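Local structure of farnesyl diphosphate phosphatase YisP (Bacillus subtilis subsp. subtilis, 3WE9) at residues Phe164-Gly169 with Arg242-Lys247; Leu48-Thr53 with Glu103-Gln108. The protein hydrolyses farnesyl diphosphate to farnesol and diphosphate, a reaction that supports biofilm formation, and has the all-helical fold of the phytoene/squalene synthase family. All blocks are in the same frame, centred on the assembly; numbering follows the deposited sequence.

Interaction 1: residues Phe164-Gly169 with Arg242-Lys247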
ATOM      1  N   PHE A 164       2.262   6.931  -3.833  1.00 16.73           N
ATOM      2  CA  PHE A 164       3.013   7.640  -4.861  1.00 18.32           C
ATOM      3  C   PHE A 164       2.534   9.082  -4.993  1.00 16.82           C
ATOM      4  O   PHE A 164       3.341   9.999  -5.097  1.00 15.31           O
ATOM      5  CB  PHE A 164       2.872   6.948  -6.225  1.00 23.89           C
ATOM      6  CG  PHE A 164       3.572   5.617  -6.319  1.00 31.07           C
ATOM      7  CD1 PHE A 164       4.369   5.148  -5.272  1.00 32.15           C
ATOM      8  CD2 PHE A 164       3.449   4.840  -7.471  1.00 33.11           C
ATOM      9  CE1 PHE A 164       5.036   3.927  -5.372  1.00 35.88           C
ATOM     10  CE2 PHE A 164       4.113   3.612  -7.584  1.00 36.08           C
ATOM     11  CZ  PHE A 164       4.908   3.155  -6.532  1.00 35.37           C
ATOM     12  N   LEU A 165       1.215   9.264  -4.996  1.00 13.21           N
ATOM     13  CA  LEU A 165       0.599  10.585  -5.127  1.00 13.39           C
ATOM     14  C   LEU A 165       0.707  11.482  -3.888  1.00 13.77           C
ATOM     15  O   LEU A 165       0.416  12.678  -3.959  1.00 13.53           O
ATOM     16  CB  LEU A 165      -0.885  10.422  -5.480  1.00 12.49           C
ATOM     17  CG  LEU A 165      -1.217   9.847  -6.868  1.00 16.20           C
ATOM     18  CD1 LEU A 165      -2.706   9.520  -6.959  1.00 16.14           C
ATOM     19  CD2 LEU A 165      -0.830  10.850  -7.940  1.00 14.55           C
ATOM     20  N   SER A 166       1.117  10.900  -2.766  1.00 14.73           N
ATOM     21  CA  SER A 166       1.227  11.624  -1.495  1.00 16.33           C
ATOM     22  C   SER A 166       2.563  12.318  -1.230  1.00 16.61           C
ATOM     23  O   SER A 166       2.689  13.075  -0.264  1.00 17.52           O
ATOM     24  CB  SER A 166       0.966  10.659  -0.329  1.00 17.01           C
ATOM     25  OG  SER A 166      -0.314  10.060  -0.413  1.00 20.40           O
ATOM     26  N   ASP A 167       3.561  12.076  -2.071  1.00 17.40           N
ATOM     27  CA  ASP A 167       4.874  12.656  -1.820  1.00 17.10           C
ATOM     28  C   ASP A 167       5.738  12.620  -3.072  1.00 18.03           C
ATOM     29  O   ASP A 167       6.134  11.547  -3.532  1.00 16.78           O
ATOM     30  CB  ASP A 167       5.533  11.862  -0.686  1.00 19.18           C
ATOM     31  CG  ASP A 167       6.902  12.387  -0.290  1.00 23.15           C
ATOM     32  OD1 ASP A 167       7.305  13.488  -0.722  1.00 23.89           O
ATOM     33  OD2 ASP A 167       7.576  11.678   0.486  1.00 25.90           O
ATOM     34  N   LEU A 168       6.007  13.799  -3.625  1.00 17.47           N
ATOM     35  CA  LEU A 168       6.830  13.923  -4.823  1.00 20.09           C
ATOM     36  C   LEU A 168       8.060  14.777  -4.527  1.00 21.88           C
ATOM     37  O   LEU A 168       8.549  15.504  -5.396  1.00 25.01           O
ATOM     38  CB  LEU A 168       6.010  14.550  -5.956  1.00 19.16           C
ATOM     39  CG  LEU A 168       4.749  13.781  -6.385  1.00 15.36           C
ATOM     40  CD1 LEU A 168       4.063  14.532  -7.530  1.00 19.41           C
ATOM     41  CD2 LEU A 168       5.122  12.362  -6.814  1.00 19.82           C
ATOM     42  N   GLY A 169       8.565  14.670  -3.302  1.00 23.68           N
ATOM     43  CA  GLY A 169       9.720  15.453  -2.893  1.00 24.26           C
ATOM     44  C   GLY A 169      11.076  15.157  -3.520  1.00 26.55           C
ATOM     45  O   GLY A 169      11.887  16.071  -3.675  1.00 28.57           O
ATOM     46  N   ARG A 242      -8.768   6.734   0.805  1.00 20.31           N
ATOM     47  CA  ARG A 242      -9.613   7.683   0.093  1.00 20.39           C
ATOM     48  C   ARG A 242      -9.427   9.023   0.804  1.00 19.84           C
ATOM     49  O   ARG A 242      -9.310  10.072   0.168  1.00 20.35           O
ATOM     50  CB  ARG A 242     -11.091   7.282   0.154  1.00 22.57           C
ATOM     51  CG  ARG A 242     -11.527   6.370  -0.973  1.00 28.48           C
ATOM     52  CD  ARG A 242     -13.042   6.317  -1.093  1.00 32.55           C
ATOM     53  NE  ARG A 242     -13.460   5.509  -2.234  1.00 37.32           N
ATOM     54  CZ  ARG A 242     -13.832   4.234  -2.159  1.00 38.50           C
ATOM     55  NH1 ARG A 242     -13.843   3.609  -0.986  1.00 39.30           N
ATOM     56  NH2 ARG A 242     -14.196   3.586  -3.259  1.00 34.66           N
ATOM     57  N   ALA A 243      -9.392   8.971   2.134  1.00 18.02           N
ATOM     58  CA  ALA A 243      -9.222  10.167   2.952  1.00 18.46           C
ATOM     59  C   ALA A 243      -7.882  10.845   2.666  1.00 18.34           C
ATOM     60  O   ALA A 243      -7.778  12.071   2.707  1.00 17.12           O
ATOM     61  CB  ALA A 243      -9.324   9.809   4.431  1.00 19.30           C
ATOM     62  N   VAL A 244      -6.853  10.048   2.392  1.00 16.39           N
ATOM     63  CA  VAL A 244      -5.544  10.603   2.081  1.00 17.56           C
ATOM     64  C   VAL A 244      -5.635  11.469   0.820  1.00 16.48           C
ATOM     65  O   VAL A 244      -5.124  12.590   0.784  1.00 16.76           O
ATOM     66  CB  VAL A 244      -4.494   9.480   1.862  1.00 17.76           C
ATOM     67  CG1 VAL A 244      -3.194  10.076   1.305  1.00 19.73           C
ATOM     68  CG2 VAL A 244      -4.205   8.774   3.176  1.00 19.38           C
ATOM     69  N   LEU A 245      -6.291  10.942  -0.209  1.00 16.04           N
ATOM     70  CA  LEU A 245      -6.458  11.674  -1.461  1.00 16.28           C
ATOM     71  C   LEU A 245      -7.251  12.960  -1.230  1.00 18.33           C
ATOM     72  O   LEU A 245      -6.948  14.007  -1.809  1.00 15.22           O
ATOM     73  CB  LEU A 245      -7.175  10.800  -2.496  1.00 17.36           C
ATOM     74  CG  LEU A 245      -6.370   9.588  -2.981  1.00 16.66           C
ATOM     75  CD1 LEU A 245      -7.241   8.689  -3.835  1.00 17.63           C
ATOM     76  CD2 LEU A 245      -5.149  10.069  -3.760  1.00 20.27           C
ATOM     77  N   GLU A 246      -8.271  12.885  -0.380  1.00 19.00           N
ATOM     78  CA  GLU A 246      -9.074  14.070  -0.093  1.00 21.58           C
ATOM     79  C   GLU A 246      -8.251  15.124   0.655  1.00 19.79           C
ATOM     80  O   GLU A 246      -8.375  16.322   0.385  1.00 20.12           O
ATOM     81  CB  GLU A 246     -10.317  13.681   0.714  1.00 23.99           C
ATOM     82  CG  GLU A 246     -11.266  12.757  -0.039  1.00 30.95           C
ATOM     83  CD  GLU A 246     -11.953  13.430  -1.228  1.00 37.51           C
ATOM     84  OE1 GLU A 246     -11.253  13.938  -2.137  1.00 37.31           O
ATOM     85  OE2 GLU A 246     -13.205  13.451  -1.254  1.00 41.55           O
ATOM     86  N   LYS A 247      -7.397  14.683   1.575  1.00 19.66           N
ATOM     87  CA  LYS A 247      -6.562  15.609   2.339  1.00 20.44           C
ATOM     88  C   LYS A 247      -5.597  16.337   1.412  1.00 20.49           C
ATOM     89  O   LYS A 247      -5.383  17.547   1.530  1.00 18.45           O
ATOM     90  CB  LYS A 247      -5.766  14.865   3.420  1.00 19.97           C
ATOM     91  CG  LYS A 247      -4.933  15.798   4.307  1.00 21.43           C
ATOM     92  CD  LYS A 247      -4.234  15.067   5.448  1.00 23.54           C
ATOM     93  CE  LYS A 247      -3.472  16.056   6.335  1.00 25.79           C
ATOM     94  NZ  LYS A 247      -2.811  15.401   7.497  1.00 24.96           N
TER
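Val244 and Leu245 of helix 228-250 meet Ser166 and Leu165, in the segment that continues from helix 145-165. Taking the residues of 242-247 in order, Val244 comes first: its CG1 methyl lies 3.4 Å from OG of Ser166, a van der Waals touch between a methyl group and a hydroxyl oxygen. CG1 sits opposite the backbone N (chi1 170°), and this branch is the one directed at Ser166. The serine hydroxyl finds its polar partner four residues earlier in the chain, hydrogen-bonding to O of Val162, so a buried polar atom is satisfied although the valine offers it only carbon.

Next along the helix, Leu245 reaches across with CD2, which is 4.1 Å from CD1 of Leu165. Its CB does not aim straight at the other segment; the approach is made by the end of the side chain. The two leucines meet obliquely through one methyl each, in purely apolar packing. No hydrogen bond joins the segments, and the closest CA atoms, those of Ser166 and Leu245, are 7.7 Å apart. Only 110 Å² is buried between them, yet all four touching residues are buried in the whole protein.

Beyond Ser166 the chain runs on as a loop, where OD1 of Asp167 accepts from N of Gly169 at 3.1 Å, an Asx turn. Around the pair, Val162 of helix 145-165 packs against both Val244 and Leu245, while helix 199-221 supplies Ile208 against Leu165 and Trp205 against Leu245, making this a three-helix junction in the all-helical fold.

Interaction 2: residues Leu48-Thr53 with Glu103-Gln108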
ATOM      1  N   LEU A  48       4.089  -7.338   5.673  1.00 25.70           N
ATOM      2  CA  LEU A  48       4.405  -5.944   5.377  1.00 27.57           C
ATOM      3  C   LEU A  48       5.804  -5.542   5.851  1.00 27.40           C
ATOM      4  O   LEU A  48       6.435  -4.671   5.253  1.00 28.17           O
ATOM      5  CB  LEU A  48       3.349  -5.014   5.980  1.00 27.64           C
ATOM      6  CG  LEU A  48       1.938  -5.157   5.393  1.00 28.23           C
ATOM      7  CD1 LEU A  48       1.069  -4.010   5.888  1.00 29.68           C
ATOM      8  CD2 LEU A  48       2.000  -5.148   3.872  1.00 30.88           C
ATOM      9  N   SER A  49       6.283  -6.163   6.924  1.00 27.84           N
ATOM     10  CA  SER A  49       7.629  -5.871   7.413  1.00 28.93           C
ATOM     11  C   SER A  49       8.595  -6.318   6.320  1.00 29.07           C
ATOM     12  O   SER A  49       9.570  -5.623   6.012  1.00 28.42           O
ATOM     13  CB  SER A  49       7.920  -6.633   8.710  1.00 29.53           C
ATOM     14  OG  SER A  49       7.211  -6.075   9.802  1.00 32.56           O
ATOM     15  N   PHE A  50       8.308  -7.484   5.742  1.00 27.93           N
ATOM     16  CA  PHE A  50       9.111  -8.034   4.660  1.00 30.42           C
ATOM     17  C   PHE A  50       9.156  -7.021   3.520  1.00 31.88           C
ATOM     18  O   PHE A  50      10.221  -6.721   2.982  1.00 31.35           O
ATOM     19  CB  PHE A  50       8.495  -9.340   4.147  1.00 31.90           C
ATOM     20  CG  PHE A  50       9.020  -9.768   2.805  1.00 33.71           C
ATOM     21  CD1 PHE A  50      10.250 -10.410   2.692  1.00 36.51           C
ATOM     22  CD2 PHE A  50       8.295  -9.495   1.646  1.00 35.32           C
ATOM     23  CE1 PHE A  50      10.752 -10.773   1.444  1.00 37.35           C
ATOM     24  CE2 PHE A  50       8.785  -9.850   0.394  1.00 35.38           C
ATOM     25  CZ  PHE A  50      10.019 -10.491   0.292  1.00 37.44           C
ATOM     26  N   CYS A  51       7.987  -6.504   3.154  1.00 31.00           N
ATOM     27  CA  CYS A  51       7.885  -5.518   2.084  1.00 32.16           C
ATOM     28  C   CYS A  51       8.736  -4.285   2.384  1.00 33.37           C
ATOM     29  O   CYS A  51       9.526  -3.850   1.543  1.00 32.72           O
ATOM     30  CB  CYS A  51       6.421  -5.114   1.876  1.00 29.75           C
ATOM     31  SG  CYS A  51       5.394  -6.414   1.123  1.00 28.89           S
ATOM     32  N   HIS A  52       8.575  -3.726   3.581  1.00 35.18           N
ATOM     33  CA  HIS A  52       9.339  -2.549   3.979  1.00 39.17           C
ATOM     34  C   HIS A  52      10.835  -2.839   3.900  1.00 41.53           C
ATOM     35  O   HIS A  52      11.593  -2.074   3.298  1.00 41.54           O
ATOM     36  CB  HIS A  52       8.987  -2.128   5.407  1.00 41.77           C
ATOM     37  CG  HIS A  52       9.787  -0.964   5.907  1.00 45.55           C
ATOM     38  ND1 HIS A  52       9.643   0.310   5.400  1.00 46.49           N
ATOM     39  CD2 HIS A  52      10.753  -0.885   6.853  1.00 46.67           C
ATOM     40  CE1 HIS A  52      10.486   1.123   6.012  1.00 47.49           C
ATOM     41  NE2 HIS A  52      11.171   0.424   6.898  1.00 47.98           N
ATOM     42  N   THR A  53      11.248  -3.947   4.510  1.00 42.25           N
ATOM     43  CA  THR A  53      12.653  -4.348   4.518  1.00 43.98           C
ATOM     44  C   THR A  53      13.225  -4.442   3.110  1.00 44.92           C
ATOM     45  O   THR A  53      14.290  -3.892   2.825  1.00 44.98           O
ATOM     46  CB  THR A  53      12.843  -5.713   5.217  1.00 44.55           C
ATOM     47  OG1 THR A  53      12.579  -5.572   6.618  1.00 46.68           O
ATOM     48  CG2 THR A  53      14.267  -6.224   5.026  1.00 45.87           C
ATOM     49  N   GLU A 103       8.057 -11.524  -7.015  1.00 37.28           N
ATOM     50  CA  GLU A 103       7.650 -10.398  -7.846  1.00 38.58           C
ATOM     51  C   GLU A 103       8.045  -9.075  -7.204  1.00 37.30           C
ATOM     52  O   GLU A 103       8.663  -8.223  -7.842  1.00 37.42           O
ATOM     53  CB  GLU A 103       6.137 -10.432  -8.059  1.00 41.51           C
ATOM     54  CG  GLU A 103       5.692 -11.114  -9.338  1.00 46.95           C
ATOM     55  CD  GLU A 103       5.673 -10.160 -10.518  1.00 50.48           C
ATOM     56  OE1 GLU A 103       6.754  -9.666 -10.912  1.00 50.64           O
ATOM     57  OE2 GLU A 103       4.569  -9.899 -11.047  1.00 53.66           O
ATOM     58  N   PHE A 104       7.685  -8.915  -5.935  1.00 35.14           N
ATOM     59  CA  PHE A 104       7.981  -7.697  -5.195  1.00 33.85           C
ATOM     60  C   PHE A 104       9.482  -7.414  -5.160  1.00 34.39           C
ATOM     61  O   PHE A 104       9.914  -6.294  -5.424  1.00 33.59           O
ATOM     62  CB  PHE A 104       7.425  -7.810  -3.772  1.00 31.85           C
ATOM     63  CG  PHE A 104       7.450  -6.519  -3.004  1.00 31.52           C
ATOM     64  CD1 PHE A 104       8.604  -6.102  -2.351  1.00 31.28           C
ATOM     65  CD2 PHE A 104       6.315  -5.715  -2.942  1.00 30.43           C
ATOM     66  CE1 PHE A 104       8.630  -4.899  -1.644  1.00 31.95           C
ATOM     67  CE2 PHE A 104       6.329  -4.509  -2.239  1.00 31.21           C
ATOM     68  CZ  PHE A 104       7.487  -4.101  -1.590  1.00 30.98           C
ATOM     69  N   ILE A 105      10.275  -8.434  -4.843  1.00 34.60           N
ATOM     70  CA  ILE A 105      11.725  -8.279  -4.783  1.00 37.60           C
ATOM     71  C   ILE A 105      12.292  -7.791  -6.113  1.00 37.94           C
ATOM     72  O   ILE A 105      13.062  -6.832  -6.150  1.00 38.62           O
ATOM     73  CB  ILE A 105      12.424  -9.606  -4.409  1.00 37.80           C
ATOM     74  CG1 ILE A 105      12.124  -9.966  -2.955  1.00 39.30           C
ATOM     75  CG2 ILE A 105      13.931  -9.478  -4.621  1.00 40.27           C
ATOM     76  CD1 ILE A 105      12.614  -8.932  -1.963  1.00 38.99           C
ATOM     77  N   ALA A 106      11.909  -8.455  -7.200  1.00 38.01           N
ATOM     78  CA  ALA A 106      12.387  -8.086  -8.524  1.00 39.75           C
ATOM     79  C   ALA A 106      12.068  -6.632  -8.857  1.00 41.89           C
ATOM     80  O   ALA A 106      12.880  -5.932  -9.458  1.00 40.09           O
ATOM     81  CB  ALA A 106      11.770  -9.018  -9.574  1.00 39.01           C
ATOM     82  N   ALA A 107      10.884  -6.182  -8.453  1.00 43.09           N
ATOM     83  CA  ALA A 107      10.432  -4.816  -8.720  1.00 44.95           C
ATOM     84  C   ALA A 107      11.215  -3.729  -7.985  1.00 46.70           C
ATOM     85  O   ALA A 107      11.077  -2.541  -8.298  1.00 46.38           O
ATOM     86  CB  ALA A 107       8.944  -4.692  -8.400  1.00 45.61           C
ATOM     87  N   GLN A 108      12.023  -4.119  -7.005  1.00 49.28           N
ATOM     88  CA  GLN A 108      12.821  -3.139  -6.277  1.00 52.94           C
ATOM     89  C   GLN A 108      14.061  -2.744  -7.073  1.00 55.18           C
ATOM     90  O   GLN A 108      14.646  -1.698  -6.816  1.00 56.10           O
ATOM     91  CB  GLN A 108      13.208  -3.672  -4.888  1.00 52.32           C
ATOM     92  CG  GLN A 108      12.009  -3.843  -3.959  1.00 52.68           C
ATOM     93  CD  GLN A 108      11.124  -2.614  -3.950  1.00 52.43           C
ATOM     94  OE1 GLN A 108      11.607  -1.498  -3.813  1.00 51.94           O
ATOM     95  NE2 GLN A 108       9.824  -2.816  -4.094  1.00 52.47           N
TER
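Phe104 of helix 98-107 packs its ring against Cys51 of helix 38-54, at the point where the CA atoms of these residues come within 7.6 Å. From CB, which is directed at the opposing helix, the side chain runs to CG opposite the backbone N (chi1 -169°), carrying the outer half of the ring to the cysteine. CE1 lies 3.5 Å from O of Cys51, a contact with the backbone. At the tip, CZ meets CB of Cys51 at 3.8 Å, and next to CZ along the rim CE2 lies 4.0 Å from SG of Cys51. That sulfur stands over one face, 4.2 Å from the ring centroid and 17° off the ring normal, shifted toward the rim: a sulfur-aromatic contact.

One residue on, CD1 of Ile105 approaches CZ of Phe50 at 3.8 Å. The two side chains cross at about a right angle, and the isoleucine methyl meets the ring obliquely. Phe50 also belongs to an aromatic group, meeting Phe101 edge-to-face and Phe87 with the ring planes inclined. Met135 of helix 118-140 touches both Cys51 and Phe104, so a third helix adjoins the sulfur-ring pair.

Were Phe104 replaced by alanine, the Cys51 sulfur would probably lose its aromatic face and its carbonyl O the ring edge atoms beside it, and a gap is likely to open between helices 38-54 and 98-107. The two helices join here without a hydrogen bond or salt bridge between the segments; cohesion is probably mostly dispersion, and the polarisable sulfur over a ring face probably adds to the attraction in this buried part of the contact.

Overall arrangement
Interactions 1 and 2 lie on opposite sides of the chain's centre, their centres 12 and 11 Å from it respectively. Those centres are 21 Å apart; the nearest atoms come to about 8 Å, so neither touches the other. Both segments of interaction 2 precede those of interaction 1 in the sequence, and all four belong to the part of the chain shared with squalene and phytoene synthases. Neither has a hydrogen bond across its segments; interaction 2 joins two helices, and interaction 1 joins helix 228-250 to the segment that continues from helix 145-165. At interaction 2 the Phe104 side chain is about 4 Å from a bound triethylene glycol, probably a crystallisation additive, though its site may be a pocket.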